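Local coordinates for NikO protein (Streptomyces tendae, PDB 4FQD) that is an enolpyruvyl transferase essential for nikkomycin biosynthesis and probably uses phosphoenolpyruvate as the enolpyruvyl donor, like its MurA relatives, at residues A[214-217]-A[218-222]; A[288-291]-A[292-295]; A[302-306]-A[307-311]; A[382-386]-A[387-391]. The protein carries 4 engineered substitutions. All blocks are in the same frame, centred on the assembly; numbering follows the deposited sequence.

Contact 1 of 4, residues A[214-217]-A[218-222]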
loop_
_atom_site.group_PDB
_atom_site.type_symbol
_atom_site.label_atom_id
_atom_site.label_comp_id
_atom_site.label_asym_id
_atom_site.label_seq_id
_atom_site.Cartn_x
_atom_site.Cartn_y
_atom_site.Cartn_z
ATOM N N HIS A 214 -5.511 18.017 12.351
ATOM C CA HIS A 214 -5.019 16.719 11.883
ATOM C C HIS A 214 -3.706 16.308 12.548
ATOM O O HIS A 214 -2.680 16.192 11.878
ATOM C CB HIS A 214 -4.848 16.720 10.361
ATOM C CG HIS A 214 -6.071 17.150 9.612
ATOM N ND1 HIS A 214 -6.182 18.384 9.012
ATOM C CD2 HIS A 214 -7.237 16.504 9.366
ATOM C CE1 HIS A 214 -7.362 18.483 8.428
ATOM N NE2 HIS A 214 -8.023 17.358 8.628
ATOM N N PRO A 215 -3.735 16.076 13.868
ATOM C CA PRO A 215 -2.498 15.789 14.601
ATOM C C PRO A 215 -2.051 14.334 14.487
ATOM O O PRO A 215 -2.837 13.462 14.111
ATOM C CB PRO A 215 -2.887 16.096 16.046
ATOM C CG PRO A 215 -4.333 15.741 16.107
ATOM C CD PRO A 215 -4.911 16.078 14.755
ATOM N N TYR A 216 -0.784 14.091 14.805
ATOM C CA TYR A 216 -0.243 12.742 14.909
ATOM C C TYR A 216 -0.943 12.061 16.081
ATOM O O TYR A 216 -1.216 12.703 17.094
ATOM C CB TYR A 216 1.264 12.820 15.142
ATOM C CG TYR A 216 2.008 11.512 15.000
ATOM C CD1 TYR A 216 2.186 10.921 13.756
ATOM C CD2 TYR A 216 2.561 10.886 16.108
ATOM C CE1 TYR A 216 2.878 9.730 13.624
ATOM C CE2 TYR A 216 3.256 9.700 15.986
ATOM C CZ TYR A 216 3.410 9.126 14.744
ATOM O OH TYR A 216 4.101 7.942 14.625
ATOM N N LEU A 217 -1.237 10.770 15.950
ATOM C CA LEU A 217 -2.152 10.112 16.884
ATOM C C LEU A 217 -1.566 8.972 17.720
ATOM O O LEU A 217 -2.255 8.415 18.574
ATOM C CB LEU A 217 -3.390 9.614 16.135
ATOM C CG LEU A 217 -4.228 10.702 15.462
ATOM C CD1 LEU A 217 -5.310 10.082 14.593
ATOM C CD2 LEU A 217 -4.834 11.632 16.506
ATOM N N LYS A 218 -0.309 8.619 17.476
ATOM C CA LYS A 218 0.332 7.544 18.230
ATOM C C LYS A 218 0.611 7.987 19.669
ATOM O O LYS A 218 0.683 9.187 19.939
ATOM C CB LYS A 218 1.623 7.110 17.532
ATOM C CG LYS A 218 1.407 6.568 16.127
ATOM C CD LYS A 218 0.433 5.401 16.135
ATOM C CE LYS A 218 0.245 4.817 14.745
ATOM N NZ LYS A 218 1.499 4.216 14.216
ATOM N N PRO A 219 0.764 7.022 20.600
ATOM C CA PRO A 219 1.069 7.331 22.006
ATOM C C PRO A 219 2.280 8.244 22.150
ATOM O O PRO A 219 2.437 8.910 23.174
ATOM C CB PRO A 219 1.382 5.958 22.599
ATOM C CG PRO A 219 0.568 5.024 21.797
ATOM C CD PRO A 219 0.564 5.575 20.396
ATOM N N ASP A 220 3.125 8.244 21.124
ATOM C CA ASP A 220 4.244 9.162 20.994
ATOM C C ASP A 220 3.813 10.584 21.345
ATOM O O ASP A 220 4.467 11.273 22.128
ATOM C CB ASP A 220 4.739 9.122 19.548
ATOM C CG ASP A 220 6.223 9.353 19.431
ATOM O OD1 ASP A 220 6.807 9.953 20.355
ATOM O OD2 ASP A 220 6.808 8.937 18.410
ATOM N N VAL A 221 2.694 11.004 20.762
ATOM C CA VAL A 221 2.138 12.331 20.989
ATOM C C VAL A 221 1.051 12.291 22.062
ATOM O O VAL A 221 0.967 13.183 22.910
ATOM C CB VAL A 221 1.554 12.908 19.681
ATOM C CG1 VAL A 221 0.682 14.119 19.958
ATOM C CG2 VAL A 221 2.672 13.260 18.713
ATOM N N THR A 222 0.232 11.243 22.021
ATOM C CA THR A 222 -0.889 11.081 22.946
ATOM C C THR A 222 -0.474 11.163 24.414
ATOM O O THR A 222 -1.117 11.846 25.210
ATOM C CB THR A 222 -1.636 9.750 22.687
ATOM O OG1 THR A 222 -2.512 9.906 21.564
ATOM C CG2 THR A 222 -2.459 9.338 23.902
HETATM O O HOH W 1 3.169 5.705 13.017
#

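Contact 2 of 4, residues A[288-291]-A[292-295]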
loop_
_atom_site.group_PDB
_atom_site.type_symbol
_atom_site.label_atom_id
_atom_site.label_comp_id
_atom_site.label_asym_id
_atom_site.label_seq_id
_atom_site.Cartn_x
_atom_site.Cartn_y
_atom_site.Cartn_z
ATOM N N PRO A 288 3.899 -3.442 31.902
ATOM C CA PRO A 288 2.780 -2.759 32.561
ATOM C C PRO A 288 1.919 -1.985 31.567
ATOM O O PRO A 288 2.376 -1.005 30.980
ATOM C CB PRO A 288 3.475 -1.797 33.533
ATOM C CG PRO A 288 4.846 -1.609 32.974
ATOM C CD PRO A 288 5.204 -2.918 32.340
ATOM N N GLY A 289 0.683 -2.432 31.380
ATOM C CA GLY A 289 -0.224 -1.789 30.449
ATOM C C GLY A 289 0.153 -2.062 29.008
ATOM O O GLY A 289 0.042 -1.185 28.151
ATOM N N ILE A 290 0.599 -3.286 28.740
ATOM C CA ILE A 290 1.014 -3.672 27.397
ATOM C C ILE A 290 -0.182 -3.753 26.451
ATOM O O ILE A 290 -0.020 -3.736 25.230
ATOM C CB ILE A 290 1.773 -5.018 27.400
ATOM C CG1 ILE A 290 2.671 -5.136 26.165
ATOM C CG2 ILE A 290 0.802 -6.185 27.485
ATOM C CD1 ILE A 290 3.511 -6.394 26.138
ATOM N N ASP A 291 -1.381 -3.837 27.021
ATOM C CA ASP A 291 -2.604 -3.843 26.229
ATOM C C ASP A 291 -2.769 -2.523 25.483
ATOM O O ASP A 291 -3.283 -2.490 24.366
ATOM C CB ASP A 291 -3.825 -4.123 27.109
ATOM C CG ASP A 291 -3.843 -3.280 28.373
ATOM O OD1 ASP A 291 -3.031 -2.337 28.481
ATOM O OD2 ASP A 291 -4.680 -3.559 29.259
ATOM N N ARG A 292 -2.326 -1.436 26.110
ATOM C CA ARG A 292 -2.327 -0.127 25.468
ATOM C C ARG A 292 -1.351 -0.111 24.301
ATOM O O ARG A 292 -1.622 0.487 23.259
ATOM C CB ARG A 292 -1.959 0.970 26.470
ATOM C CG ARG A 292 -3.084 1.353 27.411
ATOM C CD ARG A 292 -2.631 2.387 28.430
ATOM N NE ARG A 292 -2.044 3.566 27.799
ATOM C CZ ARG A 292 -0.827 4.025 28.066
ATOM N NH1 ARG A 292 -0.065 3.407 28.961
ATOM N NH2 ARG A 292 -0.371 5.104 27.444
ATOM N N ALA A 293 -0.209 -0.769 24.488
ATOM C CA ALA A 293 0.792 -0.884 23.435
ATOM C C ALA A 293 0.236 -1.675 22.260
ATOM O O ALA A 293 0.439 -1.309 21.104
ATOM C CB ALA A 293 2.055 -1.540 23.970
ATOM N N VAL A 294 -0.475 -2.755 22.569
ATOM C CA VAL A 294 -1.093 -3.595 21.549
ATOM C C VAL A 294 -2.128 -2.820 20.741
ATOM O O VAL A 294 -2.133 -2.876 19.510
ATOM C CB VAL A 294 -1.757 -4.841 22.172
ATOM C CG1 VAL A 294 -2.703 -5.505 21.178
ATOM C CG2 VAL A 294 -0.699 -5.817 22.641
ATOM N N HIS A 295 -2.998 -2.096 21.438
ATOM C CA HIS A 295 -4.036 -1.308 20.782
ATOM C C HIS A 295 -3.435 -0.228 19.890
ATOM O O HIS A 295 -3.985 0.102 18.841
ATOM C CB HIS A 295 -4.972 -0.676 21.812
ATOM C CG HIS A 295 -6.004 0.224 21.210
ATOM N ND1 HIS A 295 -5.878 1.596 21.195
ATOM C CD2 HIS A 295 -7.176 -0.053 20.588
ATOM C CE1 HIS A 295 -6.930 2.126 20.595
ATOM N NE2 HIS A 295 -7.732 1.146 20.219
#

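Contact 3 of 4, residues A[302-306]-A[307-311]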
loop_
_atom_site.group_PDB
_atom_site.type_symbol
_atom_site.label_atom_id
_atom_site.label_comp_id
_atom_site.label_asym_id
_atom_site.label_seq_id
_atom_site.Cartn_x
_atom_site.Cartn_y
_atom_site.Cartn_z
ATOM N N ASP A 302 -3.292 -6.108 12.811
ATOM C CA ASP A 302 -4.186 -6.461 11.718
ATOM C C ASP A 302 -3.411 -7.237 10.661
ATOM O O ASP A 302 -3.939 -8.158 10.039
ATOM C CB ASP A 302 -4.820 -5.212 11.105
ATOM C CG ASP A 302 -5.669 -5.527 9.890
ATOM O OD1 ASP A 302 -6.723 -6.177 10.053
ATOM O OD2 ASP A 302 -5.286 -5.125 8.772
ATOM N N LEU A 303 -2.151 -6.861 10.470
ATOM C CA LEU A 303 -1.269 -7.572 9.553
ATOM C C LEU A 303 -0.933 -8.958 10.085
ATOM O O LEU A 303 -0.963 -9.937 9.341
ATOM C CB LEU A 303 0.015 -6.778 9.317
ATOM C CG LEU A 303 -0.106 -5.547 8.422
ATOM C CD1 LEU A 303 1.228 -4.833 8.333
ATOM C CD2 LEU A 303 -0.599 -5.942 7.040
ATOM N N LEU A 304 -0.615 -9.031 11.374
ATOM C CA LEU A 304 -0.286 -10.298 12.022
ATOM C C LEU A 304 -1.433 -11.295 11.904
ATOM O O LEU A 304 -1.212 -12.485 11.673
ATOM C CB LEU A 304 0.062 -10.077 13.496
ATOM C CG LEU A 304 1.348 -9.300 13.791
ATOM C CD1 LEU A 304 1.566 -9.185 15.292
ATOM C CD2 LEU A 304 2.547 -9.955 13.116
ATOM N N ASP A 305 -2.657 -10.801 12.059
ATOM C CA ASP A 305 -3.840 -11.642 11.938
ATOM C C ASP A 305 -4.018 -12.116 10.499
ATOM O O ASP A 305 -4.447 -13.243 10.254
ATOM C CB ASP A 305 -5.088 -10.886 12.397
ATOM C CG ASP A 305 -6.352 -11.714 12.265
ATOM O OD1 ASP A 305 -6.293 -12.936 12.517
ATOM O OD2 ASP A 305 -7.405 -11.146 11.905
ATOM N N ARG A 306 -3.685 -11.248 9.551
ATOM C CA ARG A 306 -3.804 -11.578 8.137
ATOM C C ARG A 306 -2.729 -12.568 7.695
ATOM O O ARG A 306 -2.942 -13.357 6.773
ATOM C CB ARG A 306 -3.752 -10.308 7.284
ATOM C CG ARG A 306 -5.063 -9.533 7.254
ATOM C CD ARG A 306 -4.838 -8.054 6.977
ATOM N NE ARG A 306 -4.092 -7.820 5.746
ATOM C CZ ARG A 306 -3.631 -6.631 5.371
ATOM N NH1 ARG A 306 -3.840 -5.568 6.135
ATOM N NH2 ARG A 306 -2.961 -6.503 4.233
ATOM N N MET A 307 -1.579 -12.529 8.361
ATOM C CA MET A 307 -0.488 -13.444 8.043
ATOM C C MET A 307 -0.702 -14.811 8.686
ATOM O O MET A 307 -0.097 -15.799 8.277
ATOM C CB MET A 307 0.859 -12.859 8.479
ATOM C CG MET A 307 1.218 -11.554 7.788
ATOM S SD MET A 307 2.855 -10.938 8.228
ATOM C CE MET A 307 3.896 -12.021 7.252
ATOM N N GLY A 308 -1.570 -14.859 9.692
ATOM C CA GLY A 308 -1.857 -16.098 10.388
ATOM C C GLY A 308 -1.087 -16.225 11.689
ATOM O O GLY A 308 -1.003 -17.307 12.269
ATOM N N VAL A 309 -0.522 -15.112 12.146
ATOM C CA VAL A 309 0.231 -15.087 13.395
ATOM C C VAL A 309 -0.702 -15.027 14.601
ATOM O O VAL A 309 -1.552 -14.142 14.695
ATOM C CB VAL A 309 1.204 -13.890 13.441
ATOM C CG1 VAL A 309 1.767 -13.709 14.843
ATOM C CG2 VAL A 309 2.322 -14.073 12.423
ATOM N N ARG A 310 -0.542 -15.974 15.520
ATOM C CA ARG A 310 -1.370 -16.013 16.719
ATOM C C ARG A 310 -0.689 -15.348 17.912
ATOM O O ARG A 310 0.406 -15.742 18.312
ATOM C CB ARG A 310 -1.748 -17.450 17.081
ATOM C CG ARG A 310 -2.407 -17.566 18.448
ATOM C CD ARG A 310 -2.767 -18.999 18.795
ATOM N NE ARG A 310 -3.228 -19.110 20.176
ATOM C CZ ARG A 310 -3.680 -20.230 20.731
ATOM N NH1 ARG A 310 -3.742 -21.347 20.019
ATOM N NH2 ARG A 310 -4.076 -20.233 21.997
ATOM N N VAL A 311 -1.347 -14.338 18.471
ATOM C CA VAL A 311 -0.855 -13.666 19.668
ATOM C C VAL A 311 -1.972 -13.501 20.693
ATOM O O VAL A 311 -2.976 -12.839 20.429
ATOM C CB VAL A 311 -0.268 -12.279 19.348
ATOM C CG1 VAL A 311 0.076 -11.540 20.633
ATOM C CG2 VAL A 311 0.959 -12.408 18.460
#

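Contact 4 of 4, residues A[382-386]-A[387-391]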
loop_
_atom_site.group_PDB
_atom_site.type_symbol
_atom_site.label_atom_id
_atom_site.label_comp_id
_atom_site.label_asym_id
_atom_site.label_seq_id
_atom_site.Cartn_x
_atom_site.Cartn_y
_atom_site.Cartn_z
ATOM N N THR A 382 14.792 -10.861 -1.695
ATOM C CA THR A 382 14.167 -9.543 -1.645
ATOM C C THR A 382 14.344 -8.769 -2.948
ATOM O O THR A 382 15.192 -9.102 -3.775
ATOM C CB THR A 382 14.723 -8.683 -0.491
ATOM O OG1 THR A 382 16.100 -8.375 -0.742
ATOM C CG2 THR A 382 14.596 -9.412 0.841
ATOM N N ALA A 383 13.529 -7.734 -3.117
ATOM C CA ALA A 383 13.643 -6.827 -4.252
ATOM C C ALA A 383 13.276 -5.421 -3.797
ATOM O O ALA A 383 12.269 -5.225 -3.116
ATOM C CB ALA A 383 12.744 -7.276 -5.391
ATOM N N VAL A 384 14.101 -4.446 -4.169
ATOM C CA VAL A 384 13.897 -3.067 -3.738
ATOM C C VAL A 384 13.849 -2.097 -4.915
ATOM O O VAL A 384 14.766 -2.056 -5.737
ATOM C CB VAL A 384 15.006 -2.612 -2.761
ATOM C CG1 VAL A 384 14.897 -1.119 -2.482
ATOM C CG2 VAL A 384 14.941 -3.409 -1.468
ATOM N N ASP A 385 12.771 -1.323 -4.991
ATOM C CA ASP A 385 12.660 -0.249 -5.970
ATOM C C ASP A 385 12.082 0.994 -5.299
ATOM O O ASP A 385 10.878 1.066 -5.040
ATOM C CB ASP A 385 11.788 -0.672 -7.157
ATOM C CG ASP A 385 11.936 0.255 -8.355
ATOM O OD1 ASP A 385 12.533 1.342 -8.202
ATOM O OD2 ASP A 385 11.451 -0.099 -9.451
ATOM N N ASP A 386 12.952 1.959 -5.014
ATOM C CA ASP A 386 12.558 3.225 -4.397
ATOM C C ASP A 386 11.889 3.029 -3.033
ATOM O O ASP A 386 12.554 2.699 -2.050
ATOM C CB ASP A 386 11.653 4.026 -5.340
ATOM C CG ASP A 386 11.494 5.473 -4.913
ATOM O OD1 ASP A 386 12.419 6.007 -4.264
ATOM O OD2 ASP A 386 10.445 6.075 -5.228
ATOM N N THR A 387 10.574 3.222 -2.984
ATOM C CA THR A 387 9.829 3.168 -1.730
ATOM C C THR A 387 9.261 1.784 -1.461
ATOM O O THR A 387 8.602 1.568 -0.443
ATOM C CB THR A 387 8.633 4.139 -1.742
ATOM O OG1 THR A 387 7.581 3.585 -2.543
ATOM C CG2 THR A 387 9.029 5.484 -2.313
ATOM N N VAL A 388 9.501 0.849 -2.373
ATOM C CA VAL A 388 8.869 -0.462 -2.292
ATOM C C VAL A 388 9.864 -1.589 -2.036
ATOM O O VAL A 388 10.905 -1.674 -2.684
ATOM C CB VAL A 388 8.064 -0.771 -3.573
ATOM C CG1 VAL A 388 7.510 -2.192 -3.539
ATOM C CG2 VAL A 388 6.943 0.240 -3.744
ATOM N N LEU A 389 9.531 -2.446 -1.076
ATOM C CA LEU A 389 10.295 -3.658 -0.815
ATOM C C LEU A 389 9.399 -4.879 -0.987
ATOM O O LEU A 389 8.276 -4.913 -0.483
ATOM C CB LEU A 389 10.876 -3.632 0.600
ATOM C CG LEU A 389 11.368 -4.968 1.164
ATOM C CD1 LEU A 389 12.539 -5.505 0.354
ATOM C CD2 LEU A 389 11.743 -4.823 2.631
ATOM N N ARG A 390 9.896 -5.879 -1.706
ATOM C CA ARG A 390 9.139 -7.105 -1.922
ATOM C C ARG A 390 9.912 -8.317 -1.418
ATOM O O ARG A 390 11.112 -8.439 -1.652
ATOM C CB ARG A 390 8.804 -7.277 -3.404
ATOM C CG ARG A 390 7.828 -8.406 -3.694
ATOM C CD ARG A 390 8.325 -9.269 -4.840
ATOM N NE ARG A 390 8.772 -8.466 -5.974
ATOM C CZ ARG A 390 9.764 -8.809 -6.788
ATOM N NH1 ARG A 390 10.421 -9.946 -6.594
ATOM N NH2 ARG A 390 10.105 -8.016 -7.794
ATOM N N VAL A 391 9.216 -9.207 -0.717
ATOM C CA VAL A 391 9.815 -10.445 -0.239
ATOM C C VAL A 391 9.160 -11.647 -0.913
ATOM O O VAL A 391 7.943 -11.820 -0.844
ATOM C CB VAL A 391 9.693 -10.580 1.293
ATOM C CG1 VAL A 391 10.228 -11.928 1.754
ATOM C CG2 VAL A 391 10.430 -9.444 1.985
#

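Contact 1 of 4, residues A[214-217]-A[218-222]
Tyr216 and Leu217 lead the backbone, extended at Tyr216, straight into Lys218, the N-cap residue of helix 219-231, whose carbonyl O accepts from both Val221 N (2.8 Å) and Thr222 N (3.0 Å). Leu217 O also faces Thr222 OG1 across the entry to the helix, but at 3.4 Å their hydrogen bond is weak. The Tyr216 side chain folds forward against the new helix. With CG anti to the backbone N (chi1 -168°), the ring comes level with residues two to five places further on. Val221 CG2 lies at the ring's edge, 3.5 Å from Tyr216 CD2, and Asp220 CB approaches the edge in plane, 3.9 Å from Tyr216 CE2. This is a strand-to-helix connection of the beta/alpha inverse barrel, passing from strand 209-213 into helix 219-231; Val196 of helix 192-204 touches both Tyr216 and Val221. Lys218 crosses the phenol at a slant, its CG, anti to the carbonyl carbon (chi1 -61°), 3.4 Å from Tyr216 OH. Beyond CG the chain bends on to NZ, which a water joins to that hydroxyl; NZ also bonds to Gly338 O, and the ammonium makes a cation-pi contact with Phe340. With alanine at position 216, Val221 CG2 and the Lys218 methylenes are likely to lose their aromatic neighbour, and the water its phenol partner. Asp220 turns its OD1 to a salt bridge with Lys197.

Contact 2 of 4, residues A[288-291]-A[292-295]
Arg292 N meets Gly289 O at 3.1 Å in the opening turn of helix 290-296, the short helix that follows strand 283-286. The donor of this i to i+3 bond stands above the carbonyl plane, 58° out of it, as suits a tight turn rather than a regular helical bond. From the next carbonyl on, the bonds are i to i+4: Val294 N bonds to Ile290 O at 2.9 Å, and His295 N to Asp291 O at 3.0 Å with an angle of 162° at the hydrogen. Side chains close round the same carbonyls. Ala293 CB sits 3.3 Å from Ile290 O, and Val294 CG2, lying beside its own backbone N, comes within 3.4 Å of that oxygen. Ile290 CG1 and Ala293 CB make a looser apolar contact at 4.3 Å.

Second-shell bonds hold the start of the helix. Gly289, with a positive phi of 73°, gives its N-H to Asp316 OD1, and Asp291 has a backbone hydrogen bond with Ala315. Ile290 packs on Val318 of strand 317-320 and Val268 of helix 265-278, while Ala293 rests on Leu265. Arg292 bends at chi3 and sends NH2 to a salt bridge with Asp223 in helix 219-231. Asp291 instead folds back on the chain, its CG between backbone N and carbonyl carbon, and OD1 makes a weak hydrogen bond to Arg292 N at 2.6 Å.

Contact 3 of 4, residues A[302-306]-A[307-311]
Leu304 and Val309 meet at the buried side of the turn that ends helix 298-307, their CB atoms 4.0 Å apart. Val309 CB also lies 3.3 Å from Leu304 O, while CD2 of the leucine reaches toward CG2 of the valine. Ile272 and Val276 of helix 265-278 pack behind Leu304 and Val309 respectively. Beside this pair Met307 hugs the helix: its CG, anti to the carbonyl carbon (chi1 -62°), is 3.1 Å from Leu303 O, the oxygen that accepts from Met307 N at 2.8 Å. The end of the side chain leads away, and Met307 packs on Leu350 of helix 344-351.

The chain leaves the helix through a Schellman motif. Gly308 is its C-prime residue, with a positive phi of 99°, a backbone shape that glycine adopts readily; Val309 N bonds to Leu304 O at 2.8 Å, and Gly308 N reaches Asp305 O in a weak bond of 3.3 Å.

Another flank is more open, with Asp302 and Asp305 exposed. Here Arg306 doubles back by one turn, and its NH1 forms a salt bridge of 3.0 Å with Asp302 OD2, which lies in the guanidinium plane. Leu303 CD2 sits over one face of that group, offset toward its rim. Arg306 of the second subunit comes close to this arginine, a like-charge approach that Asp302 would be expected to soften.

Contact 4 of 4, residues A[382-386]-A[387-391]
Ala383 CB lies over one face of the Arg390 guanidinium, 3.6 Å from Arg390 CZ and offset toward the rim; bends at chi2 and chi3 fold the arginine chain back to bring that face there. The two residues form an antiparallel hydrogen-bonded pair: Arg390 N meets Ala383 O at 2.8 Å, Ala383 N meets Arg390 O at 2.9 Å, and each donor lies in the carbonyl plane. Asp385 and Val388 repeat the pairing at the end of the hairpin, which closes with a type II' turn; Asp386 takes the positive phi (59°) there. On the other face of the sheet, Val384 CG2 crosses Leu389 CD1 at 3.7 Å, and that methyl also touches Thr382 CB at 3.9 Å. Helix 372-378 packs on this side, with Ala372 against Thr382 and Val384.

A leucine in place of Arg390 would probably leave Ala185 O of the second subunit and the Asp392 carboxylate without their donors, and Ala383 without the flat group it covers. From this face Arg390 NE and Asp385 OD2 thus bond to the second subunit, at Ala185 O and Lys184 N, while Arg390 NH1 is held within the chain by Asp392; the Val384–Leu389 face is largely apolar, apart from Thr382, whose OG1 bonds to Glu376.

How the contacts relate
From the N terminus the four contacts come in series, each a local turn of continuous chain, and none nests in or crosses another. Contact 1 closes the loop between strand 209-213 and helix 219-231. Contact 2 opens helix 290-296, its centre about 16 Å from that of contact 1, and Arg292 joins the two regions through Asp223, the residue just after contact 1. Helix 298-307 follows next in the chain, and contact 3 ends it before strand 311-313; both contacts border helix 265-278. Contact 4 closes the hairpin of strands 382-385 and 388-393; the centres of contacts 3 and 4 are about 22 Å apart. Contacts 3 and 4 both reach the second subunit.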